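Local coordinates for putative DD-carboxypeptidase TP_0574 (Treponema pallidum, PDB 1O75), which shows zinc-dependent carboxypeptidase activity on synthetic depsipeptides, binds penicillin, and may lower peptidoglycan cross-linking as a D,D-carboxypeptidase, at residues E207-Y221 and G321-P333. The protein carries 2 engineered substitutions. Numbering follows the deposited sequence. Where two conformers were deposited one is given.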
loop_
_atom_site.group_PDB
_atom_site.type_symbol
_atom_site.label_atom_id
_atom_site.label_comp_id
_atom_site.label_asym_id
_atom_site.label_seq_id
_atom_site.Cartn_x
_atom_site.Cartn_y
_atom_site.Cartn_z
ATOM N N GLU B 207 15.036 -26.839 -11.046
ATOM C CA GLU B 207 15.243 -25.441 -10.698
ATOM C C GLU B 207 15.472 -24.561 -11.915
ATOM O O GLU B 207 16.156 -24.954 -12.870
ATOM C CB GLU B 207 16.422 -25.304 -9.740
ATOM C CG GLU B 207 16.244 -26.072 -8.445
ATOM C CD GLU B 207 17.406 -25.871 -7.496
ATOM O OE1 GLU B 207 18.370 -25.191 -7.905
ATOM O OE2 GLU B 207 17.363 -26.384 -6.349
ATOM N N SER B 208 14.885 -23.367 -11.872
ATOM C CA SER B 208 14.996 -22.386 -12.944
ATOM C C SER B 208 15.438 -21.050 -12.359
ATOM O O SER B 208 15.176 -20.758 -11.193
ATOM C CB SER B 208 13.651 -22.188 -13.628
ATOM O OG SER B 208 13.142 -23.419 -14.082
ATOM N N PRO B 209 16.124 -20.225 -13.164
ATOM C CA PRO B 209 16.600 -18.910 -12.718
ATOM C C PRO B 209 15.472 -17.997 -12.213
ATOM O O PRO B 209 15.679 -17.202 -11.303
ATOM C CB PRO B 209 17.269 -18.344 -13.970
ATOM C CG PRO B 209 17.770 -19.592 -14.671
ATOM C CD PRO B 209 16.586 -20.516 -14.535
ATOM N N HIS B 210 14.282 -18.120 -12.793
ATOM C CA HIS B 210 13.163 -17.266 -12.390
ATOM C C HIS B 210 12.407 -17.736 -11.139
ATOM O O HIS B 210 11.465 -17.071 -10.705
ATOM C CB HIS B 210 12.164 -17.101 -13.554
ATOM C CG HIS B 210 11.261 -18.280 -13.772
ATOM N ND1 HIS B 210 10.277 -18.289 -14.737
ATOM C CD2 HIS B 210 11.208 -19.494 -13.172
ATOM C CE1 HIS B 210 9.660 -19.457 -14.728
ATOM N NE2 HIS B 210 10.206 -20.207 -13.789
ATOM N N ASP B 211 12.813 -18.872 -10.566
ATOM C CA ASP B 211 12.136 -19.396 -9.377
ATOM C C ASP B 211 12.101 -18.401 -8.222
ATOM O O ASP B 211 13.068 -17.677 -7.976
ATOM C CB ASP B 211 12.810 -20.687 -8.870
ATOM C CG ASP B 211 12.489 -21.901 -9.727
ATOM O OD1 ASP B 211 11.406 -21.955 -10.350
ATOM O OD2 ASP B 211 13.320 -22.822 -9.757
ATOM N N LEU B 212 10.980 -18.389 -7.512
ATOM C CA LEU B 212 10.790 -17.533 -6.348
ATOM C C LEU B 212 10.869 -18.342 -5.061
ATOM O O LEU B 212 10.582 -19.539 -5.048
ATOM C CB LEU B 212 9.407 -16.880 -6.372
ATOM C CG LEU B 212 8.934 -16.095 -7.595
ATOM C CD1 LEU B 212 7.845 -15.141 -7.175
ATOM C CD2 LEU B 212 10.075 -15.361 -8.206
ATOM N N VAL B 213 11.239 -17.664 -3.981
ATOM C CA VAL B 213 11.310 -18.245 -2.656
ATOM C C VAL B 213 10.713 -17.200 -1.711
ATOM O O VAL B 213 10.464 -16.043 -2.109
ATOM C CB VAL B 213 12.772 -18.548 -2.224
ATOM C CG1 VAL B 213 13.353 -19.640 -3.112
ATOM C CG2 VAL B 213 13.622 -17.286 -2.285
ATOM N N VAL B 214 10.495 -17.597 -0.466
ATOM C CA VAL B 214 9.933 -16.703 0.528
ATOM C C VAL B 214 10.943 -15.639 0.937
ATOM O O VAL B 214 12.107 -15.946 1.165
ATOM C CB VAL B 214 9.538 -17.485 1.816
ATOM C CG1 VAL B 214 9.129 -16.496 2.922
ATOM C CG2 VAL B 214 8.417 -18.465 1.506
ATOM N N ASP B 215 10.508 -14.385 1.028
ATOM C CA ASP B 215 11.405 -13.326 1.494
ATOM C C ASP B 215 11.064 -13.230 2.988
ATOM O O ASP B 215 11.906 -13.477 3.854
ATOM C CB ASP B 215 11.110 -12.016 0.752
ATOM C CG ASP B 215 12.012 -10.870 1.193
ATOM O OD1 ASP B 215 12.832 -11.067 2.111
ATOM O OD2 ASP B 215 11.896 -9.771 0.611
ATOM N N THR B 216 9.814 -12.897 3.284
ATOM C CA THR B 216 9.321 -12.827 4.667
ATOM C C THR B 216 7.842 -13.199 4.655
ATOM O O THR B 216 7.199 -13.199 3.590
ATOM C CB THR B 216 9.407 -11.418 5.280
ATOM O OG1 THR B 216 8.617 -10.510 4.499
ATOM C CG2 THR B 216 10.854 -10.937 5.348
ATOM N N VAL B 217 7.304 -13.513 5.833
ATOM C CA VAL B 217 5.895 -13.873 5.966
ATOM C C VAL B 217 5.290 -13.075 7.098
ATOM O O VAL B 217 5.822 -13.091 8.211
ATOM C CB VAL B 217 5.695 -15.347 6.344
ATOM C CG1 VAL B 217 4.204 -15.629 6.493
ATOM C CG2 VAL B 217 6.316 -16.255 5.306
ATOM N N GLY B 218 4.183 -12.393 6.812
ATOM C CA GLY B 218 3.486 -11.614 7.829
ATOM C C GLY B 218 2.187 -12.324 8.212
ATOM O O GLY B 218 1.652 -13.099 7.420
ATOM N N THR B 219 1.674 -12.057 9.411
ATOM C CA THR B 219 0.451 -12.689 9.879
ATOM C C THR B 219 -0.521 -11.624 10.386
ATOM O O THR B 219 -0.105 -10.661 11.033
ATOM C CB THR B 219 0.778 -13.695 11.008
ATOM O OG1 THR B 219 1.525 -14.780 10.454
ATOM C CG2 THR B 219 -0.487 -14.261 11.628
ATOM N N GLY B 220 -1.807 -11.792 10.079
ATOM C CA GLY B 220 -2.807 -10.830 10.519
ATOM C C GLY B 220 -4.069 -11.533 10.986
ATOM O O GLY B 220 -4.283 -12.695 10.637
ATOM N N TYR B 221 -4.904 -10.859 11.775
ATOM C CA TYR B 221 -6.138 -11.478 12.253
ATOM C C TYR B 221 -7.421 -10.689 11.914
ATOM O O TYR B 221 -8.520 -11.224 12.003
ATOM C CB TYR B 221 -6.042 -11.731 13.767
ATOM C CG TYR B 221 -4.937 -12.689 14.129
ATOM C CD1 TYR B 221 -3.637 -12.231 14.372
ATOM C CD2 TYR B 221 -5.166 -14.065 14.138
ATOM C CE1 TYR B 221 -2.586 -13.132 14.606
ATOM C CE2 TYR B 221 -4.133 -14.969 14.373
ATOM C CZ TYR B 221 -2.847 -14.503 14.601
ATOM O OH TYR B 221 -1.823 -15.414 14.800
ATOM N N GLY B 321 5.164 -23.491 -14.203
ATOM C CA GLY B 321 6.537 -23.205 -14.570
ATOM C C GLY B 321 7.455 -22.784 -13.454
ATOM O O GLY B 321 8.635 -22.512 -13.701
ATOM N N TYR B 322 6.926 -22.716 -12.233
ATOM C CA TYR B 322 7.723 -22.319 -11.089
ATOM C C TYR B 322 7.820 -23.415 -10.036
ATOM O O TYR B 322 6.904 -24.225 -9.864
ATOM C CB TYR B 322 7.122 -21.086 -10.395
ATOM C CG TYR B 322 7.234 -19.798 -11.178
ATOM C CD1 TYR B 322 6.307 -19.479 -12.165
ATOM C CD2 TYR B 322 8.279 -18.905 -10.932
ATOM C CE1 TYR B 322 6.414 -18.277 -12.908
ATOM C CE2 TYR B 322 8.400 -17.699 -11.665
ATOM C CZ TYR B 322 7.459 -17.402 -12.645
ATOM O OH TYR B 322 7.557 -16.228 -13.361
ATOM N N ARG B 323 8.932 -23.421 -9.320
ATOM C CA ARG B 323 9.141 -24.378 -8.250
ATOM C C ARG B 323 8.102 -24.011 -7.175
ATOM O O ARG B 323 7.739 -22.837 -7.037
ATOM C CB ARG B 323 10.568 -24.217 -7.714
ATOM C CG ARG B 323 11.043 -25.318 -6.774
ATOM C CD ARG B 323 12.572 -25.343 -6.685
ATOM N NE ARG B 323 13.122 -24.188 -5.974
ATOM C CZ ARG B 323 14.063 -23.383 -6.459
ATOM N NH1 ARG B 323 14.563 -23.595 -7.665
ATOM N NH2 ARG B 323 14.517 -22.372 -5.731
ATOM N N ASP B 324 7.594 -25.000 -6.441
ATOM C CA ASP B 324 6.612 -24.713 -5.384
ATOM C C ASP B 324 7.255 -23.770 -4.354
ATOM O O ASP B 324 8.453 -23.829 -4.104
ATOM C CB ASP B 324 6.160 -25.996 -4.667
ATOM C CG ASP B 324 5.185 -26.846 -5.496
ATOM O OD1 ASP B 324 4.850 -26.480 -6.646
ATOM O OD2 ASP B 324 4.738 -27.897 -4.988
ATOM N N VAL B 325 6.468 -22.878 -3.772
ATOM C CA VAL B 325 6.996 -21.990 -2.747
ATOM C C VAL B 325 6.333 -22.435 -1.462
ATOM O O VAL B 325 5.112 -22.362 -1.346
ATOM C CB VAL B 325 6.616 -20.538 -3.020
ATOM C CG1 VAL B 325 7.072 -19.659 -1.848
ATOM C CG2 VAL B 325 7.252 -20.094 -4.347
ATOM N N VAL B 326 7.125 -22.882 -0.495
ATOM C CA VAL B 326 6.563 -23.381 0.753
ATOM C C VAL B 326 6.813 -22.400 1.875
ATOM O O VAL B 326 7.939 -21.958 2.076
ATOM C CB VAL B 326 7.182 -24.769 1.139
ATOM C CG1 VAL B 326 6.552 -25.294 2.423
ATOM C CG2 VAL B 326 6.955 -25.780 0.009
ATOM N N ALA B 327 5.769 -22.090 2.631
ATOM C CA ALA B 327 5.895 -21.158 3.747
ATOM C C ALA B 327 5.236 -21.713 4.999
ATOM O O ALA B 327 4.109 -22.200 4.942
ATOM C CB ALA B 327 5.253 -19.810 3.382
ATOM N N ASP B 328 5.938 -21.634 6.124
ATOM C CA ASP B 328 5.391 -22.100 7.387
ATOM C C ASP B 328 4.944 -20.889 8.220
ATOM O O ASP B 328 5.676 -19.897 8.340
ATOM C CB ASP B 328 6.436 -22.904 8.165
ATOM C CG ASP B 328 6.735 -24.271 7.517
ATOM O OD1 ASP B 328 5.980 -24.677 6.613
ATOM O OD2 ASP B 328 7.711 -24.938 7.926
ATOM N N VAL B 329 3.751 -20.974 8.794
ATOM C CA VAL B 329 3.233 -19.876 9.597
ATOM C C VAL B 329 2.426 -20.422 10.760
ATOM O O VAL B 329 1.906 -21.531 10.701
ATOM C CB VAL B 329 2.326 -18.943 8.732
ATOM C CG1 VAL B 329 1.076 -19.695 8.249
ATOM C CG2 VAL B 329 1.895 -17.765 9.558
ATOM N N ARG B 330 2.318 -19.646 11.823
ATOM C CA ARG B 330 1.540 -20.086 12.977
ATOM C C ARG B 330 0.401 -19.105 13.252
ATOM O O ARG B 330 0.619 -17.894 13.264
ATOM C CB ARG B 330 2.429 -20.183 14.225
ATOM C CG ARG B 330 1.658 -20.700 15.461
ATOM C CD ARG B 330 2.438 -20.479 16.754
ATOM N NE ARG B 330 1.591 -20.759 17.912
ATOM C CZ ARG B 330 1.947 -20.493 19.165
ATOM N NH1 ARG B 330 3.126 -19.939 19.413
ATOM N NH2 ARG B 330 1.136 -20.799 20.164
ATOM N N PHE B 331 -0.808 -19.620 13.435
ATOM C CA PHE B 331 -1.938 -18.755 13.755
ATOM C C PHE B 331 -2.265 -19.000 15.240
ATOM O O PHE B 331 -2.534 -20.118 15.652
ATOM C CB PHE B 331 -3.147 -19.064 12.870
ATOM C CG PHE B 331 -2.903 -18.833 11.392
ATOM C CD1 PHE B 331 -2.167 -17.731 10.959
ATOM C CD2 PHE B 331 -3.468 -19.692 10.435
ATOM C CE1 PHE B 331 -1.992 -17.473 9.585
ATOM C CE2 PHE B 331 -3.309 -19.452 9.059
ATOM C CZ PHE B 331 -2.565 -18.334 8.635
ATOM N N LEU B 332 -2.219 -17.931 16.025
ATOM C CA LEU B 332 -2.460 -17.987 17.460
ATOM C C LEU B 332 -3.897 -18.260 17.863
ATOM O O LEU B 332 -4.827 -18.004 17.098
ATOM C CB LEU B 332 -1.995 -16.675 18.105
ATOM C CG LEU B 332 -0.482 -16.472 17.989
ATOM C CD1 LEU B 332 -0.122 -15.036 18.305
ATOM C CD2 LEU B 332 0.241 -17.454 18.937
ATOM N N PRO B 333 -4.088 -18.791 19.084
ATOM C CA PRO B 333 -5.405 -19.111 19.637
ATOM C C PRO B 333 -6.170 -17.817 19.852
ATOM O O PRO B 333 -5.575 -16.743 19.974
ATOM C CB PRO B 333 -5.082 -19.771 20.978
ATOM C CG PRO B 333 -3.704 -20.296 20.793
ATOM C CD PRO B 333 -3.022 -19.221 20.000
HETATM O O HOH W 1 9.416 -20.754 -7.426
HETATM O O HOH W 2 10.556 -22.041 -4.019
HETATM O O HOH W 3 2.382 -16.103 13.317
HETATM O O HOH W 4 0.646 -14.721 14.719
#
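Asp211 holds Arg323 at two points. OD1 accepts a hydrogen bond from Arg323 N. In the Arg323 conformer described here, OD2 forms a salt bridge to NH1 at 2.6 Å, with the carboxylate and guanidinium planes 75° apart. Arg323 CG is anti to its backbone N (chi1 -169°), and a bend at chi3 brings the guanidinium back over Asp211. Glu207 covers the opposite face; its CG packs on NH1, and its carboxylate adds charge attraction. OD2 also takes the N-H of Ser208, tying the carboxylate to its own turn.

The His210 ring stacks face to face on Tyr322, centroids 3.9 Å apart and planes at 9°. Its NE2 donates to Gly321 O (2.8 Å), which lies in the imidazole plane; bond and stack together should fix the ring's rotation.

Water 1 links Leu212 N to Arg323 O, water 2 Leu212 O to Asp324 O, and water 3 Thr219 OG1 to Arg330 O. Leu332 N donates an almost linear bond to Tyr221 OH (2.8 Å).

Between these ends packing is mostly apolar. Val214 CG2 lies 3.9 Å from Ala327 CB, which also meets Val217. Thr219 CG2 touches the edge of Phe331, which lines a xenon pocket.

Strand 212-220, kinked by a classic beta bulge at Asp215 and Thr216, runs roughly parallel to 325-331. Within this chain they are outermost strands of two antiparallel sheets, consistent with the immunoglobulin-like beta sandwich of the E-set clan.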